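Local atomic coordinates of 2S Albumin protein (Dolichos, PDB entry 6IX1), a protein that is of uncertain function but belongs to the hemopexin family of four-bladed beta-propellers and probably accumulates in the seed as an albumin. Residues A[62-67]-A[74-79]; A[122-127]-A[196-201]; A[189-194]-A[208-213]. All blocks are in the same frame, centred on the assembly; numbering follows the deposited sequence.

Contact 1: residues A[62-67]-A[74-79]; sequences IDCSFD and YVFSGS
Phe66 and Tyr74 form a hydrogen-bonded antiparallel pair, Phe66 N giving to Tyr74 O at 2.9 Å, and the two strand axes run 4.7 Å apart at 177°. This is the inner beta hairpin of one blade of the hemopexin propeller, strand 64-67 with strand 72-77. On one side of the sheet Phe66, Tyr74 and Phe76 gather as an aromatic cluster. Tyr74 CB lies over a face of the Phe66 ring, 4.0 Å from its centroid, a CH-pi contact. With CG placed between backbone N and carbonyl carbon (chi1 55°), the Phe66 ring lies side by side with Tyr74, while its other rim, CE2, meets Phe76 CE1 at 3.5 Å, rim to rim. The sulfur of Cys64 stands obliquely to the Phe76 ring, and Ile118 and Ala121 of the next blade border this side. On the reverse side Ile62 CD1 meets Val75 CG1 at 3.9 Å. At the open end of the hairpin, Asp63 N gives to Phe76 O, and the Asp63 carboxylate reaches the turn that follows strand 72-77, where Gly78 N donates to Asp63 OD2 at 2.8 Å from above the carboxylate plane.

Contact 2: residues A[122-127]-A[196-201]; sequences FRSTKG and FTPGAT. With SO4 (sulfate ion), chain E.
The Phe196 ring receives the edge of Phe122 on one face: Phe122 CE1 stands over its centre, 3.7 Å above the plane, in a T-shaped pair with centroids 5.1 Å apart and planes at 69°. At the rim of Phe196, near its plane, sit Thr125 N and Ser124 OG. Both phenylalanines hold CG between the backbone N and the carbonyl carbon (chi1 68°), and the two side chains slide past each other in opposite directions. Ala183 of strand 182-187 touches both of them.

Beyond the rings the loop residues Ser124 to Lys126 pack against the Pro198 ring. Pro198 CG rests 3.4 Å from Ser124 OG and also near Thr125 OG1, and Pro198 CB packs on Lys126 CB at 3.6 Å. Lys126, bent at chi3, carries its CD and CE along the same proline carbon. The loop has bonds of its own: Ser124 OG accepts from Lys126 N at 2.9 Å, an ST turn. Arg123 NH1 donates to Gly127 O at 2.8 Å, the acceptor lying close to the guanidinium plane, and Arg123 NE is taken by Thr68 O.

The opposing loop is a type II turn from Thr197 to Ala200, with Gly199 at positive phi. Gly199 N points to a sulfate, probably from the crystallisation liquor, and bonds its O3 at 2.9 Å, O1 only weakly. Tyr131, Tyr138 and Arg140 complete that anion site. No hydrogen bond joins the two loops directly, and the contact relies on rings and apolar carbons. It is an interface between neighbouring blades of a hemopexin-type propeller, the end of the inner strand 120-123 of one blade meeting the loop between strands 190-195 and 204-211 of the next.

Contact 3: residues A[189-194]-A[208-213]; sequences AQYVRI and KVRPIL. With SO4 (sulfate ion), chain D.
Tyr191 and Arg210 form a hydrogen-bonded antiparallel pair at the heart of the contact, in the outer hairpin of the last propeller blade, strand 190-195 with the edge strand 204-211. Two backbone bonds join them, Tyr191 N to Arg210 O at 2.9 Å and Arg210 N to Tyr191 O at 3.0 Å. The packing is tight where the edge strand turns into helix 212-215. There Pro211 takes the N-cap position, and Ile212 N donates to Ala189 O at 2.8 Å. Ile212 CG1 comes within 3.4 Å of Ala189 O and packs on Tyr191 CB, while Pro211 O meets the edge of the Tyr191 ring near its plane. Arg210 runs side by side with the tyrosine, its CG 3.4 Å from Tyr191 CE1, and Trp216 makes an edge-to-face pair with the same ring.

The hydroxyl end is where the sulfate, probably from the crystallisation liquor, sits. Tyr191 OH donates to sulfate O3 at 3.0 Å, and sulfate O2 lies over a face of the Arg193 guanidinium, toward its rim, with Tyr184 OH and Gly32 N also bonded to the ion. Arg193 NH1 meanwhile forms a salt bridge with Glu182. The solvent side is looser: partly exposed Gln190, extended beyond CG, lays its amide beside Val209 CG1, while the buried Val192 meets Val209 CG2 with its CG2 at 3.9 Å.

The segment axes lie at 146°. Toward Lys208 a water bridges Arg193 N and Lys208 O, and Arg193 is joined again by backbone bond to Thr206 of the same, interrupted edge strand. Another water, at the helix start, donates to Ala189 O and accepts from Leu213 N at 2.9 Å.

How the contacts relate
From the N terminus, contact 1 comes first and closes a hairpin with a four-residue loop in the second of the four sheets; it is complete before the others open. Contact 2 then opens at the inner strand of the third sheet and spans 68 residues to a loop of the fourth, the longest span of the three contacts. Contact 3 opens inside that span, at 189-194, almost adjoining 196-201, and closes the outer hairpin of the fourth sheet at 208-213, so contacts 2 and 3 cross. Contacts 1 and 2 touch where Asp67 O packs on Arg123 CD, between the second and third blades; contacts 1 and 3 stay about 13 Å apart at their nearest atoms.

Contact 1: residues A[62-67]-A[74-79]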
ATOM      1  N   ILE A  62       0.482  11.088  -0.288  1.00  8.83           N
ATOM      2  CA  ILE A  62      -0.089   9.853   0.267  1.00  8.70           C
ATOM      3  C   ILE A  62       1.048   8.979   0.808  1.00  7.98           C
ATOM      4  O   ILE A  62       1.968   8.647   0.081  1.00  9.88           O
ATOM      5  CB  ILE A  62      -0.917   9.142  -0.808  1.00  8.74           C
ATOM      6  CG1 ILE A  62      -2.128   9.966  -1.195  1.00  9.51           C
ATOM      7  CG2 ILE A  62      -1.288   7.735  -0.385  1.00  9.55           C
ATOM      8  CD1 ILE A  62      -2.877   9.477  -2.419  1.00 10.24           C
ATOM      9  N   ASP A  63       0.942   8.680   2.119  1.00  7.81           N
ATOM     10  CA  ASP A  63       2.003   7.922   2.818  1.00  8.84           C
ATOM     11  C   ASP A  63       1.576   6.515   3.196  1.00  7.87           C
ATOM     12  O   ASP A  63       2.374   5.757   3.774  1.00  9.43           O
ATOM     13  CB  ASP A  63       2.604   8.646   4.023  1.00 10.82           C
ATOM     14  CG  ASP A  63       1.614   8.954   5.121  1.00  8.65           C
ATOM     15  OD1 ASP A  63       0.564   8.268   5.137  1.00  9.42           O
ATOM     16  OD2 ASP A  63       2.013   9.686   6.037  1.00 12.56           O
ATOM     17  N   CYS A  64       0.371   6.115   2.818  1.00  7.00           N
ATOM     18  CA  CYS A  64      -0.147   4.750   2.972  1.00  7.27           C
ATOM     19  C   CYS A  64      -1.436   4.651   2.167  1.00  8.13           C
ATOM     20  O   CYS A  64      -2.107   5.662   1.988  1.00  8.28           O
ATOM     21  CB  CYS A  64      -0.355   4.408   4.458  1.00  8.12           C
ATOM     22  SG  CYS A  64      -0.829   2.684   4.770  1.00  8.99           S
ATOM     23  N   SER A  65      -1.699   3.470   1.670  1.00  6.75           N
ATOM     24  CA  SER A  65      -2.930   3.251   0.895  1.00  7.18           C
ATOM     25  C   SER A  65      -3.252   1.789   0.847  1.00  7.98           C
ATOM     26  O   SER A  65      -2.330   1.013   0.970  1.00  8.48           O
ATOM     27  CB  SER A  65      -2.806   3.764  -0.509  1.00  8.29           C
ATOM     28  OG  SER A  65      -1.651   3.278  -1.198  1.00  8.63           O
ATOM     29  N   PHE A  66      -4.523   1.465   0.587  1.00  7.85           N
ATOM     30  CA  PHE A  66      -4.911   0.104   0.225  1.00  7.65           C
ATOM     31  C   PHE A  66      -6.192   0.117  -0.577  1.00  7.32           C
ATOM     32  O   PHE A  66      -7.103   0.836  -0.262  1.00  7.71           O
ATOM     33  CB  PHE A  66      -5.003  -0.822   1.438  1.00  8.25           C
ATOM     34  CG  PHE A  66      -5.902  -0.386   2.555  1.00  7.76           C
ATOM     35  CD1 PHE A  66      -7.256  -0.749   2.513  1.00  7.35           C
ATOM     36  CD2 PHE A  66      -5.455   0.360   3.623  1.00  6.82           C
ATOM     37  CE1 PHE A  66      -8.110  -0.419   3.551  1.00  9.58           C
ATOM     38  CE2 PHE A  66      -6.338   0.727   4.654  1.00  8.79           C
ATOM     39  CZ  PHE A  66      -7.624   0.281   4.655  1.00  9.61           C
ATOM     40  N   ASP A  67      -6.216  -0.809  -1.499  1.00  7.99           N
ATOM     41  CA  ASP A  67      -7.453  -1.060  -2.260  1.00  7.77           C
ATOM     42  C   ASP A  67      -8.429  -1.879  -1.383  1.00  7.28           C
ATOM     43  O   ASP A  67      -7.990  -2.713  -0.565  1.00  7.76           O
ATOM     44  CB  ASP A  67      -7.168  -1.793  -3.565  1.00  7.90           C
ATOM     45  CG  ASP A  67      -6.196  -2.971  -3.406  1.00 10.36           C
ATOM     46  OD1 ASP A  67      -4.967  -2.702  -3.036  1.00  9.47           O
ATOM     47  OD2 ASP A  67      -6.600  -4.150  -3.575  1.00 11.23           O
ATOM     48  N   TYR A  74      -8.596   3.203   0.433  1.00  8.09           N
ATOM     49  CA  TYR A  74      -8.232   4.191   1.469  1.00  7.53           C
ATOM     50  C   TYR A  74      -6.876   4.785   1.211  1.00  8.24           C
ATOM     51  O   TYR A  74      -5.955   4.030   0.786  1.00  9.54           O
ATOM     52  CB  TYR A  74      -8.272   3.592   2.881  1.00  8.23           C
ATOM     53  CG  TYR A  74      -9.641   3.414   3.425  1.00  8.55           C
ATOM     54  CD1 TYR A  74     -10.283   4.473   4.055  1.00  9.56           C
ATOM     55  CD2 TYR A  74     -10.366   2.260   3.293  1.00  8.78           C
ATOM     56  CE1 TYR A  74     -11.574   4.388   4.552  1.00 10.49           C
ATOM     57  CE2 TYR A  74     -11.635   2.141   3.804  1.00  8.81           C
ATOM     58  CZ  TYR A  74     -12.246   3.210   4.436  1.00  9.41           C
ATOM     59  OH  TYR A  74     -13.502   3.060   4.937  1.00 10.46           O
ATOM     60  N   VAL A  75      -6.755   6.083   1.425  1.00  7.49           N
ATOM     61  CA  VAL A  75      -5.457   6.758   1.387  1.00  8.34           C
ATOM     62  C   VAL A  75      -5.233   7.516   2.670  1.00  6.79           C
ATOM     63  O   VAL A  75      -6.213   7.836   3.380  1.00  8.54           O
ATOM     64  CB  VAL A  75      -5.436   7.694   0.165  1.00  9.23           C
ATOM     65  CG1 VAL A  75      -5.554   6.917  -1.132  1.00  9.40           C
ATOM     66  CG2 VAL A  75      -6.493   8.793   0.148  1.00  9.93           C
ATOM     67  N   PHE A  76      -3.979   7.718   2.991  1.00  6.60           N
ATOM     68  CA  PHE A  76      -3.518   8.257   4.275  1.00  7.72           C
ATOM     69  C   PHE A  76      -2.457   9.319   4.025  1.00  8.84           C
ATOM     70  O   PHE A  76      -1.719   9.197   3.047  1.00  8.38           O
ATOM     71  CB  PHE A  76      -2.897   7.146   5.129  1.00  9.41           C
ATOM     72  CG  PHE A  76      -3.838   6.016   5.512  1.00  8.23           C
ATOM     73  CD1 PHE A  76      -4.203   5.029   4.605  1.00  8.62           C
ATOM     74  CD2 PHE A  76      -4.485   6.031   6.738  1.00  9.95           C
ATOM     75  CE1 PHE A  76      -5.133   4.051   4.917  1.00  8.10           C
ATOM     76  CE2 PHE A  76      -5.444   5.087   7.009  1.00  9.98           C
ATOM     77  CZ  PHE A  76      -5.767   4.075   6.123  1.00  9.14           C
ATOM     78  N   SER A  77      -2.348  10.277   4.920  1.00  8.26           N
ATOM     79  CA  SER A  77      -1.285  11.283   4.955  1.00 10.14           C
ATOM     80  C   SER A  77      -1.160  11.703   6.434  1.00  9.29           C
ATOM     81  O   SER A  77      -2.040  12.379   6.926  1.00  9.28           O
ATOM     82  CB  SER A  77      -1.553  12.453   4.090  1.00  9.51           C
ATOM     83  OG  SER A  77      -0.466  13.354   4.093  1.00 11.87           O
ATOM     84  N   GLY A  78      -0.110  11.242   7.082  1.00  9.19           N
ATOM     85  CA  GLY A  78       0.005  11.464   8.536  1.00 11.00           C
ATOM     86  C   GLY A  78      -1.193  10.868   9.238  1.00  9.86           C
ATOM     87  O   GLY A  78      -1.533   9.736   9.012  1.00  9.87           O
ATOM     88  N   SER A  79      -1.824  11.642  10.100  1.00 10.02           N
ATOM     89  CA  SER A  79      -3.003  11.139  10.843  1.00 11.22           C
ATOM     90  C   SER A  79      -4.294  11.206  10.043  1.00  9.45           C
ATOM     91  O   SER A  79      -5.287  10.827  10.597  1.00 10.24           O
ATOM     92  CB  SER A  79      -3.188  11.804  12.194  1.00 13.13           C
ATOM     93  OG  SER A  79      -3.490  13.193  12.079  1.00 22.71           O
TER
HETATM   94  O   HOH W   1      -0.326   7.611   7.729  1.00 10.46           O

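Contact 2: residues A[122-127]-A[196-201]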
ATOM      1  N   PHE A 122      -1.821  -3.747   2.858  1.00  6.92           N
ATOM      2  CA  PHE A 122      -2.134  -4.414   1.590  1.00  6.06           C
ATOM      3  C   PHE A 122      -3.346  -5.260   1.788  1.00  6.46           C
ATOM      4  O   PHE A 122      -3.618  -5.674   2.935  1.00  7.23           O
ATOM      5  CB  PHE A 122      -0.985  -5.215   0.988  1.00  6.99           C
ATOM      6  CG  PHE A 122      -0.515  -6.452   1.692  1.00  9.33           C
ATOM      7  CD1 PHE A 122      -1.101  -7.655   1.499  1.00  9.08           C
ATOM      8  CD2 PHE A 122       0.548  -6.403   2.583  1.00  8.56           C
ATOM      9  CE1 PHE A 122      -0.605  -8.776   2.111  1.00  8.34           C
ATOM     10  CE2 PHE A 122       1.099  -7.511   3.171  1.00  8.53           C
ATOM     11  CZ  PHE A 122       0.451  -8.690   2.964  1.00  8.58           C
ATOM     12  N   ARG A 123      -4.074  -5.517   0.730  1.00  7.25           N
ATOM     13  CA  ARG A 123      -5.312  -6.287   0.755  1.00  7.33           C
ATOM     14  C   ARG A 123      -5.066  -7.775   0.862  1.00  8.70           C
ATOM     15  O   ARG A 123      -4.294  -8.355   0.096  1.00  9.18           O
ATOM     16  CB  ARG A 123      -6.050  -5.934  -0.531  1.00  7.43           C
ATOM     17  CG  ARG A 123      -7.435  -6.571  -0.711  1.00  7.39           C
ATOM     18  CD  ARG A 123      -8.450  -6.076   0.251  1.00  8.48           C
ATOM     19  NE  ARG A 123      -9.779  -6.441  -0.124  1.00  9.25           N
ATOM     20  CZ  ARG A 123     -10.437  -7.573   0.194  1.00 10.47           C
ATOM     21  NH1 ARG A 123      -9.891  -8.426   1.058  1.00 13.40           N
ATOM     22  NH2 ARG A 123     -11.657  -7.813  -0.199  1.00 12.30           N
ATOM     23  N   SER A 124      -5.712  -8.387   1.842  1.00  8.93           N
ATOM     24  CA  SER A 124      -5.569  -9.821   2.067  1.00  9.64           C
ATOM     25  C   SER A 124      -6.452 -10.578   1.092  1.00  9.57           C
ATOM     26  O   SER A 124      -7.463 -10.083   0.548  1.00 11.64           O
ATOM     27  CB  SER A 124      -5.935 -10.155   3.502  1.00 11.14           C
ATOM     28  OG  SER A 124      -5.779 -11.536   3.794  1.00 12.90           O
ATOM     29  N   THR A 125      -6.214 -11.854   0.901  1.00  9.77           N
ATOM     30  CA  THR A 125      -7.167 -12.747   0.301  1.00 10.74           C
ATOM     31  C   THR A 125      -8.231 -13.195   1.323  1.00 12.32           C
ATOM     32  O   THR A 125      -9.177 -13.781   0.858  1.00 14.63           O
ATOM     33  CB  THR A 125      -6.446 -13.998  -0.205  1.00 12.22           C
ATOM     34  OG1 THR A 125      -5.723 -14.558   0.883  1.00 13.19           O
ATOM     35  CG2 THR A 125      -5.493 -13.737  -1.368  1.00 12.52           C
ATOM     36  N   LYS A 126      -8.023 -12.997   2.620  1.00 11.10           N
ATOM     37  CA  LYS A 126      -8.995 -13.491   3.657  1.00 11.85           C
ATOM     38  C   LYS A 126     -10.134 -12.435   3.786  1.00 12.12           C
ATOM     39  O   LYS A 126      -9.919 -11.361   4.376  1.00 13.05           O
ATOM     40  CB  LYS A 126      -8.295 -13.749   4.995  1.00 11.37           C
ATOM     41  CG  LYS A 126      -9.162 -14.434   6.057  1.00 13.57           C
ATOM     42  CD  LYS A 126      -8.442 -15.074   7.199  1.00 13.37           C
ATOM     43  CE  LYS A 126      -7.656 -14.088   8.100  1.00 12.41           C
ATOM     44  NZ  LYS A 126      -6.992 -14.703   9.310  1.00 20.16           N
ATOM     45  N   GLY A 127     -11.332 -12.796   3.365  1.00 14.02           N
ATOM     46  CA  GLY A 127     -12.517 -11.974   3.499  1.00 13.51           C
ATOM     47  C   GLY A 127     -12.270 -10.573   2.986  1.00 10.85           C
ATOM     48  O   GLY A 127     -11.768 -10.364   1.845  1.00 11.84           O
ATOM     49  N   PHE A 196       1.622 -15.026   0.641  1.00  7.29           N
ATOM     50  CA  PHE A 196       1.150 -14.932   2.019  1.00  8.15           C
ATOM     51  C   PHE A 196       0.003 -15.878   2.243  1.00  9.44           C
ATOM     52  O   PHE A 196      -0.760 -16.176   1.328  1.00  9.66           O
ATOM     53  CB  PHE A 196       0.838 -13.499   2.457  1.00  7.47           C
ATOM     54  CG  PHE A 196      -0.343 -12.840   1.795  1.00  8.82           C
ATOM     55  CD1 PHE A 196      -0.238 -12.244   0.532  1.00  8.53           C
ATOM     56  CD2 PHE A 196      -1.580 -12.875   2.353  1.00  9.88           C
ATOM     57  CE1 PHE A 196      -1.342 -11.689  -0.114  1.00  9.21           C
ATOM     58  CE2 PHE A 196      -2.652 -12.293   1.742  1.00  9.78           C
ATOM     59  CZ  PHE A 196      -2.563 -11.745   0.485  1.00  8.95           C
ATOM     60  N   THR A 197      -0.124 -16.286   3.512  1.00  8.35           N
ATOM     61  CA  THR A 197      -1.059 -17.344   3.943  1.00  8.80           C
ATOM     62  C   THR A 197      -1.846 -16.859   5.158  1.00  7.57           C
ATOM     63  O   THR A 197      -1.437 -17.068   6.318  1.00  9.04           O
ATOM     64  CB  THR A 197      -0.340 -18.650   4.235  1.00  9.10           C
ATOM     65  OG1 THR A 197       0.603 -18.472   5.290  1.00  9.38           O
ATOM     66  CG2 THR A 197       0.327 -19.215   3.010  1.00 11.15           C
ATOM     67  N   PRO A 198      -3.037 -16.239   4.978  1.00  9.76           N
ATOM     68  CA  PRO A 198      -3.767 -15.720   6.133  1.00  9.78           C
ATOM     69  C   PRO A 198      -4.104 -16.851   7.115  1.00  8.78           C
ATOM     70  O   PRO A 198      -4.537 -17.929   6.738  1.00  9.32           O
ATOM     71  CB  PRO A 198      -4.994 -15.076   5.542  1.00 11.78           C
ATOM     72  CG  PRO A 198      -4.447 -14.635   4.215  1.00 11.57           C
ATOM     73  CD  PRO A 198      -3.638 -15.812   3.707  1.00 12.38           C
ATOM     74  N   GLY A 199      -3.858 -16.595   8.390  1.00  9.57           N
ATOM     75  CA  GLY A 199      -4.120 -17.514   9.494  1.00  9.65           C
ATOM     76  C   GLY A 199      -3.054 -18.570   9.688  1.00 11.32           C
ATOM     77  O   GLY A 199      -3.237 -19.384  10.584  1.00 13.89           O
ATOM     78  N   ALA A 200      -1.982 -18.543   8.917  1.00 10.05           N
ATOM     79  CA  ALA A 200      -0.888 -19.538   8.987  1.00 10.32           C
ATOM     80  C   ALA A 200       0.416 -18.830   8.929  1.00  9.10           C
ATOM     81  O   ALA A 200       0.496 -17.733   8.426  1.00 11.96           O
ATOM     82  CB  ALA A 200      -0.963 -20.547   7.846  1.00 11.58           C
ATOM     83  N   THR A 201       1.483 -19.467   9.375  1.00 10.27           N
ATOM     84  CA  THR A 201       2.869 -18.999   9.108  1.00 10.22           C
ATOM     85  C   THR A 201       3.474 -19.855   8.015  1.00 10.65           C
ATOM     86  O   THR A 201       4.621 -20.225   8.083  1.00 12.72           O
ATOM     87  CB  THR A 201       3.677 -18.994  10.414  1.00 11.87           C
ATOM     88  OG1 THR A 201       3.672 -20.287  10.952  1.00 16.24           O
ATOM     89  CG2 THR A 201       3.148 -18.051  11.445  1.00 12.35           C
TER
HETATM   90  S   SO4 E 302      -2.189 -13.434   9.282  1.00 15.74           S
HETATM   91  O1  SO4 E 302      -3.549 -13.226   8.647  1.00 20.90           O
HETATM   92  O2  SO4 E 302      -1.459 -13.485   8.013  1.00 14.03           O
HETATM   93  O3  SO4 E 302      -2.349 -14.646   9.903  1.00 18.25           O
HETATM   94  O4  SO4 E 302      -1.991 -12.320  10.125  1.00 12.23           O

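Contact 3: residues A[189-194]-A[208-213]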
ATOM      1  N   ALA A 189      15.117   1.293  -0.333  1.00  9.36           N
ATOM      2  CA  ALA A 189      15.566   1.014  -1.716  1.00 11.23           C
ATOM      3  C   ALA A 189      15.200  -0.396  -2.212  1.00 11.25           C
ATOM      4  O   ALA A 189      15.393  -0.686  -3.415  1.00 10.93           O
ATOM      5  CB  ALA A 189      17.072   1.181  -1.719  1.00 15.80           C
ATOM      6  N   GLN A 190      14.667  -1.237  -1.343  1.00 11.98           N
ATOM      7  CA  GLN A 190      14.580  -2.702  -1.570  1.00 11.77           C
ATOM      8  C   GLN A 190      13.110  -3.135  -1.550  1.00  8.65           C
ATOM      9  O   GLN A 190      12.208  -2.460  -1.032  1.00  8.08           O
ATOM     10  CB  GLN A 190      15.273  -3.497  -0.446  1.00 15.94           C
ATOM     11  CG  GLN A 190      16.766  -3.457  -0.328  1.00 19.12           C
ATOM     12  CD  GLN A 190      17.183  -4.186   0.922  1.00 16.29           C
ATOM     13  OE1 GLN A 190      16.567  -4.069   2.022  1.00 24.09           O
ATOM     14  NE2 GLN A 190      18.260  -4.890   0.729  1.00 22.30           N
ATOM     15  N   TYR A 191      12.918  -4.291  -2.109  1.00  7.75           N
ATOM     16  CA  TYR A 191      11.616  -4.951  -2.059  1.00  8.41           C
ATOM     17  C   TYR A 191      11.744  -6.464  -2.021  1.00  7.18           C
ATOM     18  O   TYR A 191      12.804  -7.017  -2.299  1.00  7.99           O
ATOM     19  CB  TYR A 191      10.708  -4.571  -3.234  1.00  8.52           C
ATOM     20  CG  TYR A 191      10.887  -5.316  -4.541  1.00  8.62           C
ATOM     21  CD1 TYR A 191      12.045  -5.207  -5.262  1.00  8.82           C
ATOM     22  CD2 TYR A 191       9.953  -6.226  -4.936  1.00  8.25           C
ATOM     23  CE1 TYR A 191      12.212  -5.895  -6.453  1.00  7.89           C
ATOM     24  CE2 TYR A 191      10.051  -6.911  -6.134  1.00  9.42           C
ATOM     25  CZ  TYR A 191      11.194  -6.707  -6.888  1.00  9.63           C
ATOM     26  OH  TYR A 191      11.396  -7.276  -8.118  1.00 12.57           O
ATOM     27  N   VAL A 192      10.662  -7.104  -1.704  1.00  7.32           N
ATOM     28  CA  VAL A 192      10.515  -8.545  -1.849  1.00  7.95           C
ATOM     29  C   VAL A 192       9.084  -8.899  -2.227  1.00  6.80           C
ATOM     30  O   VAL A 192       8.169  -8.158  -1.920  1.00  8.00           O
ATOM     31  CB  VAL A 192      10.921  -9.271  -0.549  1.00  9.17           C
ATOM     32  CG1 VAL A 192       9.920  -9.049   0.576  1.00 10.78           C
ATOM     33  CG2 VAL A 192      11.236 -10.733  -0.776  1.00 11.40           C
ATOM     34  N   ARG A 193       8.984 -10.037  -2.915  1.00  7.37           N
ATOM     35  CA  ARG A 193       7.699 -10.582  -3.281  1.00  7.12           C
ATOM     36  C   ARG A 193       7.465 -11.774  -2.371  1.00  7.67           C
ATOM     37  O   ARG A 193       8.341 -12.613  -2.225  1.00  9.07           O
ATOM     38  CB  ARG A 193       7.661 -10.967  -4.736  1.00  7.60           C
ATOM     39  CG  ARG A 193       6.347 -11.603  -5.172  1.00  8.66           C
ATOM     40  CD  ARG A 193       6.171 -11.666  -6.646  1.00 10.79           C
ATOM     41  NE  ARG A 193       7.250 -12.381  -7.295  1.00 12.24           N
ATOM     42  CZ  ARG A 193       7.157 -13.220  -8.350  1.00 12.59           C
ATOM     43  NH1 ARG A 193       5.978 -13.670  -8.757  1.00 12.57           N
ATOM     44  NH2 ARG A 193       8.258 -13.620  -8.977  1.00 12.97           N
ATOM     45  N   ILE A 194       6.261 -11.804  -1.780  1.00  8.15           N
ATOM     46  CA  ILE A 194       5.894 -12.928  -0.903  1.00  9.37           C
ATOM     47  C   ILE A 194       4.633 -13.580  -1.459  1.00  9.11           C
ATOM     48  O   ILE A 194       3.830 -12.978  -2.093  1.00 10.86           O
ATOM     49  CB  ILE A 194       5.703 -12.459   0.563  1.00 10.62           C
ATOM     50  CG1 ILE A 194       4.479 -11.567   0.712  1.00 11.78           C
ATOM     51  CG2 ILE A 194       6.986 -11.852   1.090  1.00 14.28           C
ATOM     52  CD1 ILE A 194       4.140 -11.348   2.203  1.00 12.83           C
ATOM     53  N   LYS A 208      14.294 -13.282  -4.080  1.00 15.26           N
ATOM     54  CA  LYS A 208      15.211 -12.714  -3.077  1.00 13.11           C
ATOM     55  C   LYS A 208      14.724 -11.290  -2.726  1.00 13.57           C
ATOM     56  O   LYS A 208      14.117 -10.610  -3.589  1.00 15.08           O
ATOM     57  CB  LYS A 208      16.671 -12.767  -3.576  1.00 18.28           C
ATOM     58  CG  LYS A 208      17.143 -14.163  -3.955  1.00 21.40           C
ATOM     59  CD  LYS A 208      17.856 -14.309  -5.302  1.00 29.20           C
ATOM     60  CE  LYS A 208      16.893 -13.929  -6.421  1.00 26.50           C
ATOM     61  NZ  LYS A 208      16.351 -15.040  -7.249  1.00 18.93           N
ATOM     62  N   VAL A 209      15.155 -10.757  -1.598  1.00 10.99           N
ATOM     63  CA  VAL A 209      15.166  -9.300  -1.310  1.00 12.24           C
ATOM     64  C   VAL A 209      16.150  -8.652  -2.261  1.00 13.33           C
ATOM     65  O   VAL A 209      17.312  -9.160  -2.412  1.00 16.50           O
ATOM     66  CB  VAL A 209      15.518  -9.016   0.149  1.00 11.83           C
ATOM     67  CG1 VAL A 209      15.574  -7.536   0.366  1.00 14.19           C
ATOM     68  CG2 VAL A 209      14.539  -9.697   1.113  1.00 12.20           C
ATOM     69  N   ARG A 210      15.722  -7.608  -2.951  1.00 10.62           N
ATOM     70  CA  ARG A 210      16.569  -6.977  -3.969  1.00 12.07           C
ATOM     71  C   ARG A 210      16.168  -5.535  -4.136  1.00  9.01           C
ATOM     72  O   ARG A 210      15.117  -5.084  -3.753  1.00  9.31           O
ATOM     73  CB  ARG A 210      16.426  -7.725  -5.294  1.00 21.07           C
ATOM     74  CG  ARG A 210      15.041  -7.630  -5.866  1.00 21.07           C
ATOM     75  CD  ARG A 210      14.668  -8.707  -6.871  1.00 27.72           C
ATOM     76  NE  ARG A 210      15.314  -8.516  -8.159  1.00 26.80           N
ATOM     77  CZ  ARG A 210      14.756  -8.793  -9.316  1.00 22.60           C
ATOM     78  NH1 ARG A 210      13.495  -9.183  -9.411  1.00 18.25           N
ATOM     79  NH2 ARG A 210      15.462  -8.630 -10.394  1.00 23.51           N
ATOM     80  N   PRO A 211      17.065  -4.720  -4.733  1.00  9.60           N
ATOM     81  CA  PRO A 211      16.748  -3.332  -5.013  1.00  9.11           C
ATOM     82  C   PRO A 211      15.544  -3.200  -5.966  1.00  8.57           C
ATOM     83  O   PRO A 211      15.398  -3.983  -6.944  1.00  8.83           O
ATOM     84  CB  PRO A 211      18.003  -2.785  -5.693  1.00 10.15           C
ATOM     85  CG  PRO A 211      19.109  -3.679  -5.146  1.00 12.16           C
ATOM     86  CD  PRO A 211      18.448  -5.060  -5.120  1.00 13.54           C
ATOM     87  N   ILE A 212      14.669  -2.282  -5.646  1.00  8.10           N
ATOM     88  CA  ILE A 212      13.453  -2.011  -6.455  1.00  8.16           C
ATOM     89  C   ILE A 212      13.864  -1.835  -7.899  1.00  8.84           C
ATOM     90  O   ILE A 212      13.215  -2.382  -8.779  1.00 10.50           O
ATOM     91  CB  ILE A 212      12.797  -0.749  -5.917  1.00  8.34           C
ATOM     92  CG1 ILE A 212      12.181  -0.982  -4.518  1.00  8.84           C
ATOM     93  CG2 ILE A 212      11.714  -0.289  -6.890  1.00 10.44           C
ATOM     94  CD1 ILE A 212      11.806   0.263  -3.746  1.00 11.64           C
ATOM     95  N   LEU A 213      14.895  -1.006  -8.164  1.00  8.71           N
ATOM     96  CA  LEU A 213      15.235  -0.683  -9.567  1.00  9.78           C
ATOM     97  C   LEU A 213      15.797  -1.887 -10.301  1.00 10.71           C
ATOM     98  O   LEU A 213      15.841  -1.874 -11.536  1.00 13.46           O
ATOM     99  CB  LEU A 213      16.150   0.518  -9.557  1.00 10.82           C
ATOM    100  CG  LEU A 213      15.485   1.800  -9.086  1.00 12.29           C
ATOM    101  CD1 LEU A 213      16.477   2.940  -9.237  1.00 15.19           C
ATOM    102  CD2 LEU A 213      14.198   2.047  -9.868  1.00 13.63           C
TER
HETATM  103  S   SO4 D 301       8.875  -9.422  -9.397  1.00  8.85           S
HETATM  104  O1  SO4 D 301       9.659  -9.919 -10.472  1.00 10.99           O
HETATM  105  O2  SO4 D 301       7.551  -9.897  -9.613  1.00 10.66           O
HETATM  106  O3  SO4 D 301       8.854  -8.051  -9.405  1.00 10.82           O
HETATM  107  O4  SO4 D 301       9.350  -9.845  -8.110  1.00 12.92           O
HETATM  108  O   HOH W   2      16.191   0.445  -6.003  1.00 11.27           O
HETATM  109  O   HOH W   3      11.251 -11.121  -4.366  1.00 11.42           O